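Local coordinates for large adhesion protein (Lap) involved in biofilm formation (Marinobacter hydrocarbonoclasticus, PDB 6XI3) that forms part of the extending region of a bacterial RTX adhesin, Ig-like beta-sandwich repeats that bind calcium and probably help project the adhesin to its target in biofilm formation, at residues 246-251 and 299-304; 27-32 and 49-54; 349-354 and 363-368. All coordinates share one frame; numbering follows the deposited sequence.

Contact 1: residues 246-251 and 299-304. With CA (calcium ion), chain D.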
loop_
_atom_site.group_PDB
_atom_site.type_symbol
_atom_site.label_atom_id
_atom_site.label_comp_id
_atom_site.label_asym_id
_atom_site.label_seq_id
_atom_site.Cartn_x
_atom_site.Cartn_y
_atom_site.Cartn_z
ATOM N N ASP A 246 -1.158 -6.613 4.485
ATOM C CA ASP A 246 -1.313 -5.262 3.901
ATOM C C ASP A 246 0.059 -4.638 3.610
ATOM O O ASP A 246 0.176 -3.389 3.645
ATOM C CB ASP A 246 -2.155 -4.324 4.773
ATOM C CG ASP A 246 -2.739 -3.199 3.924
ATOM O OD1 ASP A 246 -2.940 -3.449 2.719
ATOM O OD2 ASP A 246 -2.891 -2.058 4.438
ATOM N N VAL A 247 1.064 -5.458 3.292
ATOM C CA VAL A 247 2.370 -4.926 2.825
ATOM C C VAL A 247 2.547 -5.298 1.353
ATOM O O VAL A 247 2.459 -6.514 1.014
ATOM C CB VAL A 247 3.518 -5.421 3.716
ATOM C CG1 VAL A 247 4.879 -5.036 3.173
ATOM C CG2 VAL A 247 3.341 -4.893 5.126
ATOM N N ALA A 248 2.786 -4.275 0.528
ATOM C CA ALA A 248 2.826 -4.396 -0.948
ATOM C C ALA A 248 4.001 -5.282 -1.358
ATOM O O ALA A 248 5.040 -5.280 -0.666
ATOM C CB ALA A 248 2.891 -3.041 -1.618
ATOM N N LEU A 249 3.813 -5.974 -2.485
ATOM C CA LEU A 249 4.814 -6.807 -3.182
ATOM C C LEU A 249 6.092 -5.988 -3.322
ATOM O O LEU A 249 5.972 -4.809 -3.678
ATOM C CB LEU A 249 4.231 -7.179 -4.547
ATOM C CG LEU A 249 5.145 -7.965 -5.473
ATOM C CD1 LEU A 249 5.400 -9.328 -4.879
ATOM C CD2 LEU A 249 4.532 -8.079 -6.870
ATOM N N ASN A 250 7.247 -6.592 -3.009
ATOM C CA ASN A 250 8.601 -5.996 -3.164
ATOM C C ASN A 250 8.881 -4.909 -2.137
ATOM O O ASN A 250 9.973 -4.319 -2.219
ATOM C CB ASN A 250 8.809 -5.425 -4.572
ATOM C CG ASN A 250 8.747 -6.526 -5.605
ATOM O OD1 ASN A 250 8.951 -7.694 -5.276
ATOM N ND2 ASN A 250 8.457 -6.176 -6.844
ATOM N N SER A 251 7.991 -4.662 -1.176
ATOM C CA SER A 251 8.302 -3.724 -0.064
ATOM C C SER A 251 9.551 -4.225 0.671
ATOM O O SER A 251 9.741 -5.437 0.811
ATOM C CB SER A 251 7.166 -3.547 0.905
ATOM O OG SER A 251 6.021 -3.142 0.216
ATOM N N GLN A 299 6.643 -1.084 5.817
ATOM C CA GLN A 299 5.631 -0.026 5.696
ATOM C C GLN A 299 4.400 -0.642 5.022
ATOM O O GLN A 299 4.560 -1.251 3.937
ATOM C CB GLN A 299 6.179 1.165 4.900
ATOM C CG GLN A 299 5.092 2.214 4.749
ATOM C CD GLN A 299 5.529 3.600 4.366
ATOM O OE1 GLN A 299 5.314 4.021 3.229
ATOM N NE2 GLN A 299 6.072 4.325 5.331
ATOM N N ASP A 300 3.226 -0.526 5.642
ATOM C CA ASP A 300 1.973 -1.098 5.072
ATOM C C ASP A 300 1.461 -0.156 3.980
ATOM O O ASP A 300 2.051 0.863 3.756
ATOM C CB ASP A 300 0.947 -1.416 6.160
ATOM C CG ASP A 300 0.177 -0.261 6.788
ATOM O OD1 ASP A 300 0.228 0.875 6.267
ATOM O OD2 ASP A 300 -0.461 -0.525 7.827
ATOM N N ARG A 301 0.399 -0.531 3.310
ATOM C CA ARG A 301 -0.112 0.225 2.145
ATOM C C ARG A 301 -0.687 1.588 2.545
ATOM O O ARG A 301 -0.861 2.422 1.648
ATOM C CB ARG A 301 -1.168 -0.635 1.466
ATOM C CG ARG A 301 -0.582 -1.800 0.692
ATOM C CD ARG A 301 -1.577 -2.322 -0.337
ATOM N NE ARG A 301 -1.048 -3.432 -1.133
ATOM C CZ ARG A 301 -1.102 -4.713 -0.791
ATOM N NH1 ARG A 301 -1.685 -5.097 0.330
ATOM N NH2 ARG A 301 -0.624 -5.627 -1.606
ATOM N N ASN A 302 -1.053 1.789 3.813
ATOM C CA ASN A 302 -1.616 3.087 4.261
ATOM C C ASN A 302 -0.525 3.914 4.951
ATOM O O ASN A 302 -0.891 4.842 5.676
ATOM C CB ASN A 302 -2.837 2.851 5.150
ATOM C CG ASN A 302 -3.965 2.192 4.389
ATOM O OD1 ASN A 302 -4.154 0.988 4.531
ATOM N ND2 ASN A 302 -4.677 2.963 3.560
ATOM N N GLY A 303 0.760 3.574 4.757
ATOM C CA GLY A 303 1.895 4.391 5.225
ATOM C C GLY A 303 2.263 4.121 6.680
ATOM O O GLY A 303 2.957 4.936 7.227
ATOM N N ASN A 304 1.796 3.035 7.304
ATOM C CA ASN A 304 2.147 2.731 8.714
ATOM C C ASN A 304 3.380 1.822 8.769
ATOM O O ASN A 304 3.438 0.843 8.015
ATOM C CB ASN A 304 1.008 2.049 9.462
ATOM C CG ASN A 304 -0.273 2.852 9.404
ATOM O OD1 ASN A 304 -0.314 3.965 9.915
ATOM N ND2 ASN A 304 -1.302 2.302 8.770
HETATM CA CA CA D . -4.558 -0.963 5.517
HETATM O O HOH W 1 3.059 -1.671 1.708
HETATM O O HOH W 2 1.043 -5.028 -3.848
HETATM O O HOH W 3 -3.194 -0.500 7.398
#
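The guanidinium of Arg301 lies with one face over the backbone where Val247 joins Ala248. Ala248 N sits 4.1 Å above the plane of the Arg301 guanidinium, over its centre. At the edge, in the plane, are Asp246 OD1 and a water. Arg301 NH1 reaches Asp246 OD1 at 3.2 Å, a salt bridge with an N-H...O angle of 162°. Arg301 NH1 comes to the anti side of Asp246 OD1, somewhat out of the carboxylate plane, and the carboxylate and guanidinium planes are turned 43° apart. The edge water accepts hydrogen bonds from Arg301 NH2 and Leu249 N. The backbones also join directly: Arg301 N donates to Asp246 O at 2.9 Å. A second water links Ala248 N to Gln299 O.

The other carboxylate oxygen of Asp246 faces the calcium ion. Asp246 OD2 binds it at 2.3 Å and Asn302 OD1 at 2.2 Å. The carboxylates of Asp192 and Asp218 and the backbone O of Thr220 complete the protein ligands, and a water is a further one. That water donates to Asp300 OD2, so Asp300 acts in the second shell. Asp300 OD1 accepts Asn302 N in an Asx turn and Asn304 N from the opposite face of the carboxylate. These two bonds help fix the loop that carries Asn302. Asn302 ND2 is held by Phe217 O.

Asp246 thus divides its carboxylate between a metal and an arginine. The positive partners on both oxygens should favour its charged form. Calcium draws together loops of one Ig-like repeat and the end of the preceding one, consistent with a rigid junction.

Contact 2: residues 27-32 and 49-54. With EDO (1,2-ethanediol), chain K.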
loop_
_atom_site.group_PDB
_atom_site.type_symbol
_atom_site.label_atom_id
_atom_site.label_comp_id
_atom_site.label_asym_id
_atom_site.label_seq_id
_atom_site.Cartn_x
_atom_site.Cartn_y
_atom_site.Cartn_z
ATOM N N ALA A 27 -45.454 18.494 -63.245
ATOM C CA ALA A 27 -45.319 17.523 -62.101
ATOM C C ALA A 27 -45.097 18.299 -60.791
ATOM O O ALA A 27 -44.209 19.193 -60.760
ATOM C CB ALA A 27 -44.202 16.537 -62.363
ATOM N N GLY A 28 -45.899 18.006 -59.762
ATOM C CA GLY A 28 -45.790 18.695 -58.462
ATOM C C GLY A 28 -44.449 18.420 -57.807
ATOM O O GLY A 28 -44.009 17.269 -57.858
ATOM N N ALA A 29 -43.795 19.415 -57.206
ATOM C CA ALA A 29 -42.495 19.183 -56.509
ATOM C C ALA A 29 -42.411 20.070 -55.264
ATOM O O ALA A 29 -43.032 21.148 -55.232
ATOM C CB ALA A 29 -41.332 19.400 -57.458
ATOM N N LEU A 30 -41.737 19.584 -54.232
ATOM C CA LEU A 30 -41.477 20.356 -53.001
ATOM C C LEU A 30 -40.022 20.131 -52.613
ATOM O O LEU A 30 -39.570 18.968 -52.659
ATOM C CB LEU A 30 -42.451 19.898 -51.907
ATOM C CG LEU A 30 -42.192 20.365 -50.479
ATOM C CD1 LEU A 30 -42.363 21.861 -50.368
ATOM C CD2 LEU A 30 -43.162 19.663 -49.546
ATOM N N THR A 31 -39.330 21.199 -52.224
ATOM C CA THR A 31 -37.998 21.105 -51.554
ATOM C C THR A 31 -38.077 21.809 -50.210
ATOM O O THR A 31 -38.827 22.820 -50.079
ATOM C CB THR A 31 -36.850 21.723 -52.369
ATOM O OG1 THR A 31 -37.064 23.136 -52.384
ATOM C CG2 THR A 31 -36.751 21.196 -53.789
ATOM N N VAL A 32 -37.220 21.380 -49.287
ATOM C CA VAL A 32 -37.009 22.111 -48.018
ATOM C C VAL A 32 -35.501 22.127 -47.752
ATOM O O VAL A 32 -34.845 21.149 -48.087
ATOM C CB VAL A 32 -37.827 21.464 -46.893
ATOM C CG1 VAL A 32 -37.292 20.078 -46.523
ATOM C CG2 VAL A 32 -37.926 22.369 -45.684
ATOM N N THR A 49 -38.942 25.583 -51.985
ATOM C CA THR A 49 -39.545 25.881 -53.301
ATOM C C THR A 49 -40.644 24.863 -53.543
ATOM O O THR A 49 -40.577 23.748 -52.985
ATOM C CB THR A 49 -38.498 25.831 -54.427
ATOM O OG1 THR A 49 -38.050 24.473 -54.505
ATOM C CG2 THR A 49 -37.341 26.775 -54.174
ATOM N N THR A 50 -41.568 25.212 -54.432
ATOM C CA THR A 50 -42.655 24.320 -54.875
ATOM C C THR A 50 -42.850 24.529 -56.356
ATOM O O THR A 50 -42.539 25.620 -56.815
ATOM C CB THR A 50 -43.983 24.574 -54.149
ATOM O OG1 THR A 50 -44.387 25.924 -54.427
ATOM C CG2 THR A 50 -43.880 24.304 -52.675
ATOM N N THR A 51 -43.357 23.501 -57.016
ATOM C CA THR A 51 -43.830 23.533 -58.421
ATOM C C THR A 51 -45.258 23.018 -58.378
ATOM O O THR A 51 -45.470 21.978 -57.703
ATOM C CB THR A 51 -42.943 22.674 -59.341
ATOM O OG1 THR A 51 -41.588 23.086 -59.182
ATOM C CG2 THR A 51 -43.301 22.817 -60.802
ATOM N N ASP A 52 -46.185 23.724 -59.022
ATOM C CA ASP A 52 -47.578 23.264 -59.204
ATOM C C ASP A 52 -48.262 23.175 -57.849
ATOM O O ASP A 52 -49.210 22.387 -57.754
ATOM C CB ASP A 52 -47.661 21.865 -59.823
ATOM C CG ASP A 52 -47.278 21.851 -61.283
ATOM O OD1 ASP A 52 -47.156 22.950 -61.869
ATOM O OD2 ASP A 52 -47.086 20.738 -61.823
ATOM N N VAL A 53 -47.800 23.940 -56.862
ATOM C CA VAL A 53 -48.568 24.204 -55.614
ATOM C C VAL A 53 -49.130 25.622 -55.726
ATOM O O VAL A 53 -48.364 26.546 -56.102
ATOM C CB VAL A 53 -47.698 24.029 -54.354
ATOM C CG1 VAL A 53 -48.473 24.352 -53.090
ATOM C CG2 VAL A 53 -47.072 22.634 -54.268
ATOM N N ALA A 54 -50.415 25.800 -55.423
ATOM C CA ALA A 54 -51.095 27.113 -55.516
ATOM C C ALA A 54 -50.503 28.052 -54.475
ATOM O O ALA A 54 -50.350 27.679 -53.304
ATOM C CB ALA A 54 -52.581 27.012 -55.323
HETATM C C1 EDO K . -32.474 18.685 -48.480
HETATM O O1 EDO K . -31.730 19.847 -48.111
HETATM C C2 EDO K . -33.905 18.965 -48.892
HETATM O O2 EDO K . -34.067 19.460 -50.229
#
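Thr31 and Thr49 both set OG1 between the backbone N and the carbonyl carbon (chi1 69° and 65°), which turns the two hydroxyls toward each other across the strands. Thr31 OG1 and Thr49 OG1 form a short hydrogen bond of 2.7 Å, and either could be the donor. Leu30 places CG anti to its backbone N (chi1 169°). This leads CD1 back to the other strand, where Leu30 CD1 lies 3.7 Å from Thr50 CG2. The two side chains cross at a slant.

The backbones run antiparallel. Ala29 and Thr51 form a hydrogen-bonded pair, with Ala29 N to Thr51 O at 3.1 Å and Thr51 N to Ala29 O at 3.0 Å. Leu30 and Thr50 are the non-hydrogen-bonded pair next to it. Beyond them Thr31 N donates to Thr49 O at 2.9 Å, while the return bond is weak. CA-H...O contacts fill in between, among them Thr50 CA to Ala29 O at 3.2 Å. At the first modelled residue Ala27 N reaches Asp52 OD2 at 3.1 Å, but Ala27 is poorly ordered and this bond is less certain.

Ala29, Thr31, Thr49 and Thr51 share the exposed face of the sheet.

The contact is the open end of the hairpin formed by strands 29-38 and 43-51. Leu30 points to the opposite face and packs on Leu112, Ala102 and Tyr83, inside the beta-sandwich. Thr50 OG1 bonds to Gly81 O. Strand 82-89 follows 43-51 in the three-stranded sheet, and strands 96-105 and 111-120 belong to the sheet packed against it.

Contact 3: residues 349-354 and 363-368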
loop_
_atom_site.group_PDB
_atom_site.type_symbol
_atom_site.label_atom_id
_atom_site.label_comp_id
_atom_site.label_asym_id
_atom_site.label_seq_id
_atom_site.Cartn_x
_atom_site.Cartn_y
_atom_site.Cartn_z
ATOM N N GLN A 349 33.996 -10.229 37.043
ATOM C CA GLN A 349 34.637 -10.668 38.302
ATOM C C GLN A 349 34.976 -12.154 38.189
ATOM O O GLN A 349 34.200 -12.881 37.559
ATOM C CB GLN A 349 33.695 -10.428 39.475
ATOM C CG GLN A 349 33.325 -8.966 39.616
ATOM C CD GLN A 349 32.562 -8.686 40.888
ATOM O OE1 GLN A 349 32.474 -7.541 41.327
ATOM N NE2 GLN A 349 32.046 -9.736 41.499
ATOM N N VAL A 350 36.125 -12.550 38.733
ATOM C CA VAL A 350 36.486 -13.956 38.983
ATOM C C VAL A 350 36.453 -14.136 40.489
ATOM O O VAL A 350 37.237 -13.428 41.137
ATOM C CB VAL A 350 37.902 -14.307 38.491
ATOM C CG1 VAL A 350 38.122 -15.799 38.672
ATOM C CG2 VAL A 350 38.161 -13.856 37.056
ATOM N N ASN A 351 35.649 -15.061 41.003
ATOM C CA ASN A 351 35.642 -15.386 42.461
ATOM C C ASN A 351 36.617 -16.545 42.696
ATOM O O ASN A 351 36.530 -17.573 41.960
ATOM C CB ASN A 351 34.227 -15.679 43.002
ATOM C CG ASN A 351 33.316 -14.461 43.003
ATOM O OD1 ASN A 351 32.675 -14.155 42.003
ATOM N ND2 ASN A 351 33.248 -13.738 44.105
ATOM N N VAL A 352 37.484 -16.407 43.709
ATOM C CA VAL A 352 38.528 -17.411 44.055
ATOM C C VAL A 352 38.349 -17.816 45.519
ATOM O O VAL A 352 38.097 -16.945 46.347
ATOM C CB VAL A 352 39.939 -16.873 43.777
ATOM C CG1 VAL A 352 41.022 -17.813 44.275
ATOM C CG2 VAL A 352 40.151 -16.585 42.297
ATOM N N THR A 353 38.365 -19.117 45.792
ATOM C CA THR A 353 38.436 -19.688 47.171
ATOM C C THR A 353 39.718 -20.514 47.285
ATOM O O THR A 353 40.098 -21.196 46.306
ATOM C CB THR A 353 37.209 -20.554 47.488
ATOM O OG1 THR A 353 37.278 -21.588 46.504
ATOM C CG2 THR A 353 35.885 -19.812 47.415
ATOM N N ILE A 354 40.401 -20.405 48.421
ATOM C CA ILE A 354 41.531 -21.296 48.787
ATOM C C ILE A 354 41.086 -21.980 50.080
ATOM O O ILE A 354 40.807 -21.244 51.027
ATOM C CB ILE A 354 42.822 -20.488 48.967
ATOM C CG1 ILE A 354 43.118 -19.646 47.720
ATOM C CG2 ILE A 354 43.990 -21.393 49.313
ATOM C CD1 ILE A 354 43.739 -18.329 48.068
ATOM N N ASN A 363 38.666 -16.119 50.709
ATOM C CA ASN A 363 37.872 -15.659 49.542
ATOM C C ASN A 363 38.564 -14.418 48.959
ATOM O O ASN A 363 38.985 -13.535 49.728
ATOM C CB ASN A 363 36.423 -15.320 49.910
ATOM C CG ASN A 363 35.670 -16.468 50.557
ATOM O OD1 ASN A 363 35.275 -17.423 49.891
ATOM N ND2 ASN A 363 35.465 -16.379 51.861
ATOM N N ALA A 364 38.662 -14.360 47.638
ATOM C CA ALA A 364 39.227 -13.211 46.913
ATOM C C ALA A 364 38.426 -13.031 45.619
ATOM O O ALA A 364 37.684 -13.960 45.218
ATOM C CB ALA A 364 40.703 -13.456 46.657
ATOM N N ILE A 365 38.599 -11.873 44.993
ATOM C CA ILE A 365 37.886 -11.454 43.760
ATOM C C ILE A 365 38.851 -10.601 42.943
ATOM O O ILE A 365 39.543 -9.717 43.510
ATOM C CB ILE A 365 36.576 -10.686 44.060
ATOM C CG1 ILE A 365 35.714 -11.344 45.146
ATOM C CG2 ILE A 365 35.782 -10.527 42.792
ATOM C CD1 ILE A 365 34.382 -10.610 45.428
ATOM N N THR A 366 38.925 -10.870 41.650
ATOM C CA THR A 366 39.735 -10.042 40.738
ATOM C C THR A 366 38.943 -9.891 39.447
ATOM O O THR A 366 37.782 -10.350 39.389
ATOM C CB THR A 366 41.148 -10.609 40.551
ATOM O OG1 THR A 366 41.989 -9.606 39.957
ATOM C CG2 THR A 366 41.115 -11.888 39.745
ATOM N N THR A 367 39.555 -9.221 38.492
ATOM C CA THR A 367 38.927 -8.794 37.231
ATOM C C THR A 367 39.564 -9.512 36.030
ATOM O O THR A 367 40.792 -9.577 35.936
ATOM C CB THR A 367 38.989 -7.273 37.128
ATOM O OG1 THR A 367 38.200 -6.792 38.225
ATOM C CG2 THR A 367 38.445 -6.744 35.819
ATOM N N VAL A 368 38.716 -9.997 35.129
ATOM C CA VAL A 368 39.142 -10.575 33.828
ATOM C C VAL A 368 39.723 -9.459 32.934
ATOM O O VAL A 368 39.007 -8.491 32.687
ATOM C CB VAL A 368 37.988 -11.334 33.161
ATOM C CG1 VAL A 368 38.428 -11.923 31.827
ATOM C CG2 VAL A 368 37.435 -12.438 34.053
HETATM O O HOH W 4 34.951 -14.786 46.303
#
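Asn351 and Ile365 lie side by side and point the same way, from a non-hydrogen-bonded antiparallel pair. The amide Asn351 ND2 is 3.6 Å from Ile365 CD1. A water accepts from Asn351 ND2 and donates to Ala364 O, so it ties this side chain to the opposite strand. On the same face Gln349 slants across Ile365, with Gln349 CB 3.9 Å from Ile365 CG2. The Ile365 branches split these tasks: CG2, anti to the backbone N, turns to Gln349, and CG1, on the other branch, to Asn351. At the far end Thr353 and Asn363 cross at a slant, and Thr353 CG2 meets Asn363 OD1 at 3.5 Å.

Val350, on the other face, meets Val368 just past the end of strand 361-367, at about a right angle. Their methyls, Val350 CG2 and Val368 CG2, are only 3.4 Å apart, tighter than usual carbon contact. Val352 also touches Leu337 of strand 334-342.

Four backbone bonds hold the strands. Val350 pairs with Thr366, with Val350 N to Thr366 O at 2.8 Å. Val352 pairs with Ala364, with Val352 N to Ala364 O at 2.9 Å. CA-H...O contacts lie between these rungs. On its other edge strand 349-356 bonds to strand 387-396 through Asn351 and Thr353.

The hairpin is therefore two-sided. Amides, threonines and an isoleucine line its outer face, where the water bridges Asn351 ND2 and Ala364 O. Val350, Val352, Ala364 and Thr366 face the core side of the C-terminal repeat of this fragment, where Leu376 covers Val352, Ala364 and Thr366.

Overall arrangement
The contacts follow the order 2, 1, 3 along a long, all-beta chain and share no strand. Contact 2 lies near the N-terminal end, in the hairpin of strands 29-38 and 43-51. Contact 1 lies close to the centre of the chain, in loops after strands 237-245 and 290-299. Contact 3 is in the hairpin 349-356 and 361-367 of the C-terminal repeat of this fragment. Centres of contacts 1 and 2 are about 78 Å apart, and those of 1 and 3 about 55 Å. The centres of contacts 2 and 3 are about 133 Å apart, on opposite sides of the chain's centre. Hairpins build the sandwiches, while calcium sites such as that of contact 1 join them, consistent with an extended, stiffened adhesin.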